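Local coordinates for CELL WALL surface anchor family protein (Streptococcus pneumoniae, PDB 2WW8) that acts as the pilus adhesin of the pneumococcus and probably recognises host cells through a magnesium-bearing domain resembling the inserted domain of integrins, at residues 261-264 against 269-272; 361-366 against 382-387; 369-374 against 530-535; 417-420 against 424-427; 517-522 against 557-562. One frame throughout, in Å; residues are numbered along the deposited sequence. Where two conformers were deposited one is given.

Interaction 1 (261-264 against 269-272); sequences KITS and RVAL
V270 offers its two methyl branches to the C-terminal part of helix 247-263, where I262 and T263 receive them. In the modelled conformer CG1 of V270 comes up to CG2 of I262 at 3.3 Å, tighter than ordinary carbon contact. V270 is built in two conformers, so this shortness is doubtful. The side chain of T263 runs across that of V270 at about a right angle, its CG2 lying 3.6 Å from V270 CG2. With chi1 at 63°, T263 keeps CG2 anti to its carbonyl carbon, facing the valine, while OG1 turns back to hydrogen-bond the carbonyl of I259. The helix and strand belong to a beta-alpha-beta crossover of the von Willebrand A-type fold, from strand 225-232 through helix 247-263 to strand 269-275, an outer strand of the parallel sheet. Helix 328-337 closes in as well, with I331 on T263 and L334 on V270. The other side is polar and looser. Exposed S264 folds its OG back onto the carbonyl O of K261 at 2.8 Å, tilted 27° from the carbonyl plane. R269, partly exposed, points away from the other segment and reaches D226 in a salt bridge.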
# COMPACT_ATOMS: atom_id res chain seq x y z
N LYS A 261 6.50 -23.26 -1.63
CA LYS A 261 6.45 -23.75 -0.26
C LYS A 261 7.82 -24.29 0.17
O LYS A 261 8.29 -23.96 1.25
CB LYS A 261 5.44 -24.90 -0.13
CG LYS A 261 4.00 -24.43 -0.23
CD LYS A 261 3.10 -25.66 -0.16
CE LYS A 261 1.88 -25.50 -1.09
NZ LYS A 261 1.07 -24.51 -0.42
N ILE A 262 8.47 -25.09 -0.69
CA ILE A 262 9.81 -25.60 -0.35
C ILE A 262 10.82 -24.47 -0.12
O ILE A 262 11.59 -24.52 0.85
CB ILE A 262 10.33 -26.53 -1.43
CG1 ILE A 262 9.54 -27.85 -1.39
CG2 ILE A 262 11.85 -26.81 -1.24
CD1 ILE A 262 9.64 -28.58 -2.76
N THR A 263 10.76 -23.42 -0.94
CA THR A 263 11.84 -22.45 -0.93
C THR A 263 11.48 -21.25 -0.06
O THR A 263 12.25 -20.33 0.05
CB THR A 263 12.16 -21.97 -2.35
OG1 THR A 263 11.03 -21.29 -2.93
CG2 THR A 263 12.66 -23.11 -3.23
N SER A 264 10.33 -21.27 0.60
CA SER A 264 10.03 -20.23 1.58
C SER A 264 11.01 -20.33 2.75
O SER A 264 11.28 -19.34 3.40
CB SER A 264 8.55 -20.30 2.05
OG SER A 264 8.37 -21.55 2.72
N ARG A 269 16.84 -26.39 -1.01
CA ARG A 269 17.25 -26.18 -2.38
C ARG A 269 16.37 -27.06 -3.26
O ARG A 269 15.91 -28.11 -2.81
CB ARG A 269 18.72 -26.53 -2.58
CG ARG A 269 19.73 -25.49 -2.04
CD ARG A 269 20.95 -26.35 -1.64
NE ARG A 269 21.90 -26.49 -2.71
CZ ARG A 269 22.65 -27.55 -2.99
NH1 ARG A 269 22.61 -28.70 -2.35
NH2 ARG A 269 23.51 -27.46 -4.00
N VAL A 270 16.12 -26.64 -4.51
CA VAL A 270 15.26 -27.36 -5.46
C VAL A 270 15.91 -27.42 -6.86
O VAL A 270 16.64 -26.48 -7.26
CB VAL A 270 13.84 -26.68 -5.58
CG1 VAL A 270 13.06 -26.92 -4.33
CG2 VAL A 270 13.90 -25.20 -5.92
N ALA A 271 15.60 -28.47 -7.59
CA ALA A 271 15.95 -28.62 -8.99
C ALA A 271 14.72 -29.21 -9.68
O ALA A 271 13.83 -29.70 -9.00
CB ALA A 271 17.12 -29.61 -9.09
N LEU A 272 14.66 -29.22 -11.01
CA LEU A 272 13.46 -29.52 -11.79
C LEU A 272 13.93 -30.33 -12.99
O LEU A 272 14.86 -29.93 -13.73
CB LEU A 272 12.77 -28.22 -12.24
CG LEU A 272 11.71 -28.41 -13.36
CD1 LEU A 272 10.50 -29.21 -12.81
CD2 LEU A 272 11.34 -27.00 -13.92

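Interaction 2 (361-366 against 382-387); sequences KALMKA and IFHITD. With MG (magnesium ion), chain B.
A366 and L363, on one flank of helix 359-373, pack against I382 and H384 of strand 379-386. The apolar contact is small: CB of A366 sits 3.9 Å from CD1 of I382, and CG1 of the same isoleucine is scarcely farther away. The I382 CG1 branch lies beside the backbone N (chi1 -59°), which carries CD1 out to the helix. One turn earlier the helix meets an aromatic ring. L363 CD2 approaches H384 ND1 obliquely at 4.4 Å, and the methyl CG2 of T386 lies 3.8 Å above one face of the imidazole, toward its rim. H384 NE2 is hydrogen-bonded to the hydroxyl of Y275, which helps to fix the rotation of this buried ring. Strand 379-386 is the middle strand of the five-stranded parallel sheet of the von Willebrand A-type domain, and its C-terminal end leads into the metal ion-dependent adhesion site (MIDAS). There metal coordination takes over. D387 OD1 binds magnesium at 2.2 Å, and three waters, S234 and S236 complete six ligands; the two serines belong to the DxSxS motif that begins at D232. Water 1, bound to the metal at 2.1 Å, also donates to the D387 carbonyl O at 2.8 Å. The other carboxylate oxygen, OD2, forms a salt bridge with R247, so both oxygens of D387 are held. From the second shell D232 accepts hydrogen bonds from T386 OG1 and from the backbone N of D387.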
# COMPACT_ATOMS: atom_id res chain seq x y z
N LYS A 361 14.93 -42.94 -17.20
CA LYS A 361 15.88 -41.88 -17.50
C LYS A 361 15.67 -40.67 -16.57
O LYS A 361 16.62 -39.99 -16.14
CB LYS A 361 15.77 -41.50 -19.00
CG LYS A 361 16.83 -40.47 -19.50
CD LYS A 361 16.79 -40.31 -21.06
CE LYS A 361 18.11 -39.62 -21.53
NZ LYS A 361 18.15 -39.46 -23.01
N ALA A 362 14.41 -40.41 -16.26
CA ALA A 362 14.08 -39.34 -15.36
C ALA A 362 14.54 -39.66 -13.94
O ALA A 362 15.07 -38.78 -13.28
CB ALA A 362 12.55 -39.15 -15.34
N LEU A 363 14.26 -40.87 -13.46
CA LEU A 363 14.71 -41.31 -12.13
C LEU A 363 16.24 -41.24 -12.09
O LEU A 363 16.83 -40.81 -11.10
CB LEU A 363 14.19 -42.74 -11.88
CG LEU A 363 12.70 -42.87 -11.60
CD1 LEU A 363 12.29 -44.37 -11.68
CD2 LEU A 363 12.26 -42.22 -10.27
N MET A 364 16.91 -41.68 -13.16
CA MET A 364 18.36 -41.52 -13.26
C MET A 364 18.90 -40.11 -13.10
O MET A 364 19.90 -39.92 -12.40
CB MET A 364 18.99 -42.17 -14.50
CG MET A 364 18.82 -43.65 -14.53
SD MET A 364 19.05 -44.36 -16.18
CE MET A 364 20.70 -43.70 -16.65
N LYS A 365 18.25 -39.15 -13.74
CA LYS A 365 18.62 -37.76 -13.65
C LYS A 365 18.40 -37.28 -12.20
O LYS A 365 19.25 -36.59 -11.70
CB LYS A 365 17.83 -36.91 -14.67
CG LYS A 365 18.34 -35.44 -14.63
CD LYS A 365 19.87 -35.38 -14.80
CE LYS A 365 20.24 -35.34 -16.26
NZ LYS A 365 21.72 -35.22 -16.37
N ALA A 366 17.29 -37.62 -11.53
CA ALA A 366 17.12 -37.21 -10.12
C ALA A 366 18.22 -37.82 -9.23
O ALA A 366 18.83 -37.14 -8.43
CB ALA A 366 15.76 -37.64 -9.58
N ILE A 382 12.54 -36.62 -3.63
CA ILE A 382 12.02 -36.52 -4.99
C ILE A 382 10.50 -36.48 -4.91
O ILE A 382 9.89 -37.33 -4.20
CB ILE A 382 12.48 -37.75 -5.83
CG1 ILE A 382 14.04 -37.79 -5.86
CG2 ILE A 382 11.81 -37.86 -7.20
CD1 ILE A 382 14.56 -39.19 -6.26
N PHE A 383 9.94 -35.45 -5.56
CA PHE A 383 8.50 -35.42 -5.91
C PHE A 383 8.36 -35.75 -7.43
O PHE A 383 8.87 -35.04 -8.28
CB PHE A 383 7.92 -34.02 -5.62
CG PHE A 383 7.74 -33.71 -4.17
CD1 PHE A 383 6.58 -34.08 -3.51
CD2 PHE A 383 8.74 -33.02 -3.46
CE1 PHE A 383 6.42 -33.76 -2.14
CE2 PHE A 383 8.58 -32.71 -2.13
CZ PHE A 383 7.43 -33.07 -1.46
N HIS A 384 7.67 -36.82 -7.75
CA HIS A 384 7.55 -37.22 -9.13
C HIS A 384 6.05 -37.13 -9.50
O HIS A 384 5.17 -37.80 -8.90
CB HIS A 384 7.94 -38.67 -9.18
CG HIS A 384 7.92 -39.24 -10.58
ND1 HIS A 384 8.21 -40.56 -10.83
CD2 HIS A 384 7.74 -38.66 -11.79
CE1 HIS A 384 8.13 -40.79 -12.13
NE2 HIS A 384 7.84 -39.65 -12.73
N ILE A 385 5.78 -36.32 -10.50
CA ILE A 385 4.42 -36.14 -10.98
C ILE A 385 4.38 -36.83 -12.35
O ILE A 385 5.14 -36.47 -13.29
CB ILE A 385 4.05 -34.66 -11.13
CG1 ILE A 385 4.03 -34.00 -9.75
CG2 ILE A 385 2.70 -34.45 -11.89
CD1 ILE A 385 4.39 -32.49 -9.84
N THR A 386 3.48 -37.80 -12.50
CA THR A 386 3.42 -38.45 -13.81
C THR A 386 1.97 -38.81 -14.18
O THR A 386 1.13 -38.98 -13.27
CB THR A 386 4.34 -39.70 -13.80
OG1 THR A 386 4.11 -40.49 -14.97
CG2 THR A 386 4.15 -40.53 -12.56
N ASP A 387 1.70 -38.98 -15.49
CA ASP A 387 0.35 -39.46 -15.87
C ASP A 387 0.44 -40.79 -16.63
O ASP A 387 -0.47 -41.15 -17.36
CB ASP A 387 -0.45 -38.42 -16.63
CG ASP A 387 -0.04 -38.36 -18.09
OD1 ASP A 387 1.06 -38.82 -18.46
OD2 ASP A 387 -0.76 -37.75 -18.89
MG MG B . 1.76 -39.70 -20.33
O HOH W 1 0.24 -41.11 -20.02
O HOH W 2 2.03 -40.62 -22.13
O HOH W 3 3.31 -40.59 -19.25

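Interaction 3 (369-374 against 530-535); sequences ILTQQA and DGYDVF. With CA (calcium ion), chain C.
L370 lays its CD1 methyl over the ring of Y532 in a well-centred CH-pi contact, 3.8 Å from the ring centroid and only 9° off the normal. The two side chains come from opposite directions, and L370 CB also reaches the phenol oxygen, 3.6 Å from Y532 OH. The opposite ring face is met by CB of D530, toward the rim, so the tyrosine is sandwiched between the helix and the residue two places before it. The Y532 hydroxyl is hydrogen-bonded to D367 OD1, a calcium ligand, which ties the ring to the metal site. D530 OD2 binds the calcium at 2.4 Å, alongside three waters, D367 and N526. Water 4 links this shell to the helix by donating to T371 OG1 at 2.6 Å, and the same hydroxyl is bonded to the carbonyl of D367. D530 OD1 receives a hydrogen bond from water 5, so each carboxylate oxygen has a partner. Between D530 and Y532 the chain turns at G531, whose positive phi (89°) would press a side chain against the preceding carbonyl. The whole lies where helix 359-373 nears its end above the start of strand 533-539: L370 also rests on I382 of strand 379-386 and V228 of strand 225-232, while D533 pairs through its backbone with I382 in the parallel sheet.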
# COMPACT_ATOMS: atom_id res chain seq x y z
N ILE A 369 21.53 -35.79 -9.91
CA ILE A 369 21.52 -34.49 -9.24
C ILE A 369 21.76 -34.62 -7.72
O ILE A 369 22.58 -33.90 -7.17
CB ILE A 369 20.21 -33.71 -9.52
CG1 ILE A 369 20.21 -33.36 -11.02
CG2 ILE A 369 20.05 -32.50 -8.56
CD1 ILE A 369 18.89 -32.81 -11.44
N LEU A 370 21.00 -35.47 -7.05
CA LEU A 370 21.16 -35.63 -5.57
C LEU A 370 22.53 -36.22 -5.23
O LEU A 370 23.21 -35.71 -4.33
CB LEU A 370 20.04 -36.52 -5.08
CG LEU A 370 18.66 -35.86 -5.09
CD1 LEU A 370 17.63 -36.93 -4.85
CD2 LEU A 370 18.59 -34.69 -3.98
N THR A 371 22.99 -37.22 -5.99
CA THR A 371 24.30 -37.78 -5.73
C THR A 371 25.40 -36.70 -5.87
O THR A 371 26.33 -36.58 -5.06
CB THR A 371 24.54 -39.06 -6.62
OG1 THR A 371 23.59 -40.08 -6.22
CG2 THR A 371 25.95 -39.61 -6.32
N GLN A 372 25.31 -35.93 -6.95
CA GLN A 372 26.40 -35.01 -7.28
C GLN A 372 26.29 -33.70 -6.54
O GLN A 372 27.31 -33.12 -6.20
CB GLN A 372 26.43 -34.73 -8.77
CG GLN A 372 26.91 -36.00 -9.47
CD GLN A 372 27.05 -35.72 -10.93
OE1 GLN A 372 26.82 -34.58 -11.35
NE2 GLN A 372 27.40 -36.73 -11.71
N GLN A 373 25.07 -33.26 -6.26
CA GLN A 373 24.91 -31.88 -5.76
C GLN A 373 24.31 -31.74 -4.35
O GLN A 373 24.45 -30.67 -3.78
CB GLN A 373 24.05 -31.07 -6.72
CG GLN A 373 24.55 -31.13 -8.21
CD GLN A 373 23.54 -30.36 -9.08
OE1 GLN A 373 23.08 -29.29 -8.67
NE2 GLN A 373 23.20 -30.86 -10.22
N ALA A 374 23.68 -32.76 -3.79
CA ALA A 374 23.04 -32.60 -2.49
C ALA A 374 24.09 -32.38 -1.39
O ALA A 374 25.23 -32.88 -1.46
CB ALA A 374 22.19 -33.84 -2.15
N ASP A 530 19.62 -45.54 -1.21
CA ASP A 530 20.03 -44.21 -0.82
C ASP A 530 19.21 -43.49 0.26
O ASP A 530 19.66 -42.47 0.75
CB ASP A 530 20.08 -43.33 -2.06
CG ASP A 530 21.06 -43.89 -3.12
OD1 ASP A 530 21.95 -44.71 -2.79
OD2 ASP A 530 20.95 -43.49 -4.28
N GLY A 531 18.00 -43.92 0.59
CA GLY A 531 17.41 -43.36 1.82
C GLY A 531 16.65 -42.09 1.46
O GLY A 531 16.27 -41.35 2.36
N TYR A 532 16.43 -41.80 0.18
CA TYR A 532 15.62 -40.67 -0.27
C TYR A 532 14.18 -40.82 0.17
O TYR A 532 13.67 -41.94 0.26
CB TYR A 532 15.65 -40.49 -1.76
CG TYR A 532 16.97 -40.37 -2.48
CD1 TYR A 532 18.10 -39.82 -1.88
CD2 TYR A 532 17.08 -40.87 -3.79
CE1 TYR A 532 19.34 -39.72 -2.58
CE2 TYR A 532 18.26 -40.80 -4.48
CZ TYR A 532 19.37 -40.18 -3.89
OH TYR A 532 20.56 -40.09 -4.59
N ASP A 533 13.52 -39.70 0.46
CA ASP A 533 12.04 -39.70 0.41
C ASP A 533 11.64 -39.55 -1.07
O ASP A 533 11.93 -38.57 -1.75
CB ASP A 533 11.42 -38.58 1.25
CG ASP A 533 11.77 -38.71 2.71
OD1 ASP A 533 11.06 -39.49 3.38
OD2 ASP A 533 12.73 -38.05 3.20
N VAL A 534 10.84 -40.47 -1.58
CA VAL A 534 10.39 -40.41 -2.99
C VAL A 534 8.87 -40.53 -2.93
O VAL A 534 8.36 -41.59 -2.50
CB VAL A 534 10.96 -41.59 -3.80
CG1 VAL A 534 10.55 -41.43 -5.27
CG2 VAL A 534 12.51 -41.62 -3.68
N PHE A 535 8.22 -39.47 -3.40
CA PHE A 535 6.75 -39.33 -3.47
C PHE A 535 6.31 -39.30 -4.95
O PHE A 535 6.95 -38.63 -5.75
CB PHE A 535 6.37 -37.97 -2.88
CG PHE A 535 6.74 -37.83 -1.44
CD1 PHE A 535 6.09 -38.59 -0.47
CD2 PHE A 535 7.74 -36.93 -1.05
CE1 PHE A 535 6.40 -38.47 0.91
CE2 PHE A 535 8.06 -36.80 0.36
CZ PHE A 535 7.41 -37.59 1.32
CA CA C . 21.97 -43.89 -6.38
O HOH W 4 23.91 -42.58 -5.77
O HOH W 5 22.96 -45.71 -5.05
O HOH W 6 23.34 -45.22 -7.81

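Interaction 4 (417-420 against 424-427); sequences KSPN and ILLS
The loop after helix 407-416 in the von Willebrand A-type domain doubles back on itself, bringing K417, S418 and P419 against I424 and L425 with no backbone bond between the two arms. L425 is the inserted side chain. Its CD1 lies 3.9 Å from the carbonyl O of K417 and 4.1 Å from K417 CB, while the other methyl, CD2, reaches P419 CD at 4.2 Å. These are loose van der Waals contacts at a partly exposed surface. Deeper in, S418 CB stands 4.2 Å from the backbone N of I424. The S418 hydroxyl is placed by its torsion (chi1 63°) between its own N and carbonyl carbon, and there it is gripped twice, bonding the carbonyl of F415 in the last turn of the helix and the N-H of G423, just ahead of I424. I424 CB points away from the other arm, and its side chain packs on L411, F415 and W521. N526 of helix 516-526 holds the second arm through its amide, ND2 to the carbonyl of I424 and OD1 to the N-H of L426. Because the carbonyl of N526 is a calcium ligand, the loop is tied at second hand to that metal site. On the outer side the chain of K417 bends at its third torsion (65°) and ends in a salt bridge with D428. A water spans the gap beside it, accepting from K417 NZ at 3.0 Å and hydrogen-bonding S427 OG at 2.5 Å.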
# COMPACT_ATOMS: atom_id res chain seq x y z
N LYS A 417 24.35 -58.66 -7.20
CA LYS A 417 25.17 -57.47 -6.98
C LYS A 417 24.43 -56.29 -6.40
O LYS A 417 25.10 -55.39 -5.92
CB LYS A 417 25.82 -57.01 -8.31
CG LYS A 417 26.74 -58.12 -8.89
CD LYS A 417 26.97 -57.85 -10.39
CE LYS A 417 27.75 -56.58 -10.60
NZ LYS A 417 28.13 -56.56 -12.05
N SER A 418 23.09 -56.27 -6.45
CA SER A 418 22.31 -55.15 -5.97
C SER A 418 22.36 -55.24 -4.45
O SER A 418 22.44 -56.34 -3.92
CB SER A 418 20.87 -55.13 -6.54
OG SER A 418 20.17 -56.31 -6.11
N PRO A 419 22.32 -54.09 -3.76
CA PRO A 419 22.38 -54.04 -2.30
C PRO A 419 21.32 -54.91 -1.60
O PRO A 419 21.61 -55.51 -0.57
CB PRO A 419 22.10 -52.56 -2.01
CG PRO A 419 22.70 -51.84 -3.21
CD PRO A 419 22.26 -52.74 -4.36
N ASN A 420 20.11 -55.01 -2.14
CA ASN A 420 18.99 -55.66 -1.42
C ASN A 420 18.64 -56.92 -2.19
O ASN A 420 17.65 -57.58 -1.95
CB ASN A 420 17.83 -54.65 -1.29
CG ASN A 420 18.16 -53.50 -0.32
OD1 ASN A 420 18.83 -53.70 0.71
ND2 ASN A 420 17.69 -52.29 -0.64
N ILE A 424 18.92 -54.25 -10.12
CA ILE A 424 20.03 -54.29 -11.05
C ILE A 424 20.79 -52.97 -10.95
O ILE A 424 20.22 -51.92 -11.08
CB ILE A 424 19.53 -54.56 -12.51
CG1 ILE A 424 18.80 -55.94 -12.58
CG2 ILE A 424 20.74 -54.55 -13.49
CD1 ILE A 424 18.04 -56.14 -13.94
N LEU A 425 22.10 -53.05 -10.76
CA LEU A 425 22.99 -51.89 -10.76
C LEU A 425 23.00 -51.19 -12.10
O LEU A 425 22.90 -51.82 -13.15
CB LEU A 425 24.39 -52.38 -10.45
CG LEU A 425 24.63 -52.82 -9.01
CD1 LEU A 425 26.11 -52.98 -8.85
CD2 LEU A 425 24.14 -51.80 -8.00
N LEU A 426 23.16 -49.88 -12.07
CA LEU A 426 23.14 -49.13 -13.32
C LEU A 426 24.20 -49.61 -14.33
O LEU A 426 23.97 -49.61 -15.55
CB LEU A 426 23.30 -47.62 -13.07
CG LEU A 426 23.05 -46.66 -14.26
CD1 LEU A 426 21.72 -46.85 -14.97
CD2 LEU A 426 23.29 -45.19 -13.79
N SER A 427 25.33 -50.09 -13.81
CA SER A 427 26.39 -50.61 -14.69
C SER A 427 26.02 -51.94 -15.40
O SER A 427 26.70 -52.41 -16.32
CB SER A 427 27.71 -50.67 -13.90
OG SER A 427 27.52 -51.63 -12.88
O HOH W 7 28.35 -53.89 -13.35

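Interaction 5 (517-522 against 557-562); sequences DPTRWY and QSISSK
R520 and T519 on helix 516-526 pack against S558 and I559, at the C-terminal part of helix 549-558 and the loop beyond, in the von Willebrand A-type domain. Strand 533-539 of the parallel sheet lies between the two helices in the chain. Van der Waals contact with the aliphatic part of the arginine dominates: R520 CD sits 3.3 Å from S558 OG and 3.4 Å from S558 CB, with CG close behind. CG of R520 stands opposite the backbone N (chi1 172°), which sends the chain alongside the serine before it bends at CD. S558 OG itself is hydrogen-bonded to the carbonyl of F555, one turn back in its own helix. The apolar share is thinner. I559 CG2 reaches R520 CA at 4.4 Å and T519 CG2 at 4.5 Å, while the T519 hydroxyl bonds back to the carbonyl of H515. Charge pairing stays within the first helix and is partly open to solvent. R520 NH2 donates to D517 OD1, three residues earlier, over 2.9 Å and at an N-H...O angle of 161°. The oxygen lies almost in the guanidinium plane, yet the nitrogen stands 47° out of the D517 carboxylate plane.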
# COMPACT_ATOMS: atom_id res chain seq x y z
N ASP A 517 9.30 -53.78 -15.27
CA ASP A 517 10.26 -54.61 -14.58
C ASP A 517 11.68 -54.02 -14.60
O ASP A 517 12.27 -53.93 -13.52
CB ASP A 517 10.27 -56.09 -15.03
CG ASP A 517 9.00 -56.82 -14.65
OD1 ASP A 517 8.43 -56.44 -13.62
OD2 ASP A 517 8.57 -57.76 -15.37
N PRO A 518 12.24 -53.67 -15.77
CA PRO A 518 13.53 -53.06 -15.71
C PRO A 518 13.59 -51.73 -14.97
O PRO A 518 14.62 -51.46 -14.32
CB PRO A 518 13.95 -52.90 -17.18
CG PRO A 518 12.64 -52.94 -17.93
CD PRO A 518 11.84 -53.95 -17.16
N THR A 519 12.54 -50.91 -15.10
CA THR A 519 12.53 -49.64 -14.39
C THR A 519 12.51 -49.88 -12.88
O THR A 519 13.25 -49.22 -12.12
CB THR A 519 11.36 -48.76 -14.86
OG1 THR A 519 11.41 -48.65 -16.30
CG2 THR A 519 11.44 -47.40 -14.13
N ARG A 520 11.70 -50.84 -12.43
CA ARG A 520 11.61 -51.19 -11.04
C ARG A 520 12.90 -51.82 -10.50
O ARG A 520 13.37 -51.46 -9.41
CB ARG A 520 10.41 -52.14 -10.81
CG ARG A 520 10.35 -52.69 -9.44
CD ARG A 520 9.02 -53.48 -9.23
NE ARG A 520 8.96 -54.58 -10.18
CZ ARG A 520 9.48 -55.79 -9.96
NH1 ARG A 520 10.12 -56.09 -8.83
NH2 ARG A 520 9.34 -56.72 -10.88
N TRP A 521 13.52 -52.73 -11.25
CA TRP A 521 14.81 -53.25 -10.85
C TRP A 521 15.89 -52.17 -10.80
O TRP A 521 16.77 -52.23 -9.89
CB TRP A 521 15.23 -54.39 -11.81
CG TRP A 521 14.32 -55.55 -11.74
CD1 TRP A 521 13.64 -56.00 -10.65
CD2 TRP A 521 14.07 -56.49 -12.79
NE1 TRP A 521 12.94 -57.14 -10.97
CE2 TRP A 521 13.16 -57.44 -12.29
CE3 TRP A 521 14.47 -56.57 -14.11
CZ2 TRP A 521 12.69 -58.50 -13.06
CZ3 TRP A 521 14.00 -57.62 -14.90
CH2 TRP A 521 13.12 -58.56 -14.37
N TYR A 522 15.84 -51.25 -11.76
CA TYR A 522 16.73 -50.08 -11.78
C TYR A 522 16.56 -49.32 -10.43
O TYR A 522 17.53 -48.96 -9.74
CB TYR A 522 16.50 -49.12 -12.95
CG TYR A 522 17.11 -47.75 -12.56
CD1 TYR A 522 18.49 -47.53 -12.51
CD2 TYR A 522 16.28 -46.74 -12.11
CE1 TYR A 522 18.98 -46.29 -12.08
CE2 TYR A 522 16.75 -45.50 -11.66
CZ TYR A 522 18.11 -45.31 -11.68
OH TYR A 522 18.62 -44.12 -11.23
N GLN A 557 3.90 -47.63 -6.97
CA GLN A 557 4.32 -47.87 -5.57
C GLN A 557 5.79 -48.31 -5.47
O GLN A 557 6.50 -47.86 -4.54
CB GLN A 557 3.41 -48.92 -4.95
CG GLN A 557 2.01 -48.36 -4.59
CD GLN A 557 1.01 -49.45 -4.21
OE1 GLN A 557 1.27 -50.62 -4.43
NE2 GLN A 557 -0.16 -49.05 -3.70
N SER A 558 6.25 -49.15 -6.41
CA SER A 558 7.59 -49.74 -6.35
C SER A 558 8.62 -48.71 -6.78
O SER A 558 9.79 -48.92 -6.55
CB SER A 558 7.74 -50.94 -7.30
OG SER A 558 7.88 -50.46 -8.65
N ILE A 559 8.22 -47.61 -7.42
CA ILE A 559 9.21 -46.55 -7.63
C ILE A 559 8.97 -45.37 -6.72
O ILE A 559 9.32 -44.24 -7.06
CB ILE A 559 9.32 -46.12 -9.10
CG1 ILE A 559 7.97 -45.57 -9.62
CG2 ILE A 559 9.81 -47.31 -9.99
CD1 ILE A 559 8.10 -44.57 -10.74
N SER A 560 8.36 -45.62 -5.57
CA SER A 560 8.22 -44.62 -4.51
C SER A 560 8.90 -45.24 -3.29
O SER A 560 9.07 -46.46 -3.25
CB SER A 560 6.74 -44.43 -4.13
OG SER A 560 5.99 -44.07 -5.28
N SER A 561 9.23 -44.45 -2.26
CA SER A 561 10.05 -44.96 -1.14
C SER A 561 9.25 -45.87 -0.19
O SER A 561 9.84 -46.62 0.57
CB SER A 561 10.83 -43.85 -0.42
OG SER A 561 9.93 -42.84 0.07
N LYS A 562 7.92 -45.80 -0.20
CA LYS A 562 7.06 -46.83 0.41
C LYS A 562 5.70 -46.79 -0.31
O LYS A 562 5.44 -45.82 -1.00
CB LYS A 562 6.88 -46.57 1.89
CG LYS A 562 6.15 -45.30 2.17
CD LYS A 562 6.01 -45.15 3.70
CE LYS A 562 6.25 -43.69 3.96
NZ LYS A 562 5.78 -43.39 5.31

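Overall arrangement
Interactions 1, 2 and 3 form the buried set: interactions 1 and 2 lay a helix on the parallel sheet, and interaction 3 sets one against the loop leading into it. Interactions 2 and 3 share helix 359-373, and their strands 379-386 and 533-539 pair directly. In these the cross-contacts are apolar or aromatic, with metal ligands in the connections at the strand ends: D387 after 379-386, D530 before 533-539. Interactions 4 and 5 are only partly buried; interaction 4 sets a leucine against lysine and proline, interaction 5 the arginine's aliphatic chain against a serine. They join through the backbone of I424 and W521. Interaction 1 lies far from interaction 4 but touches interactions 2 and 3.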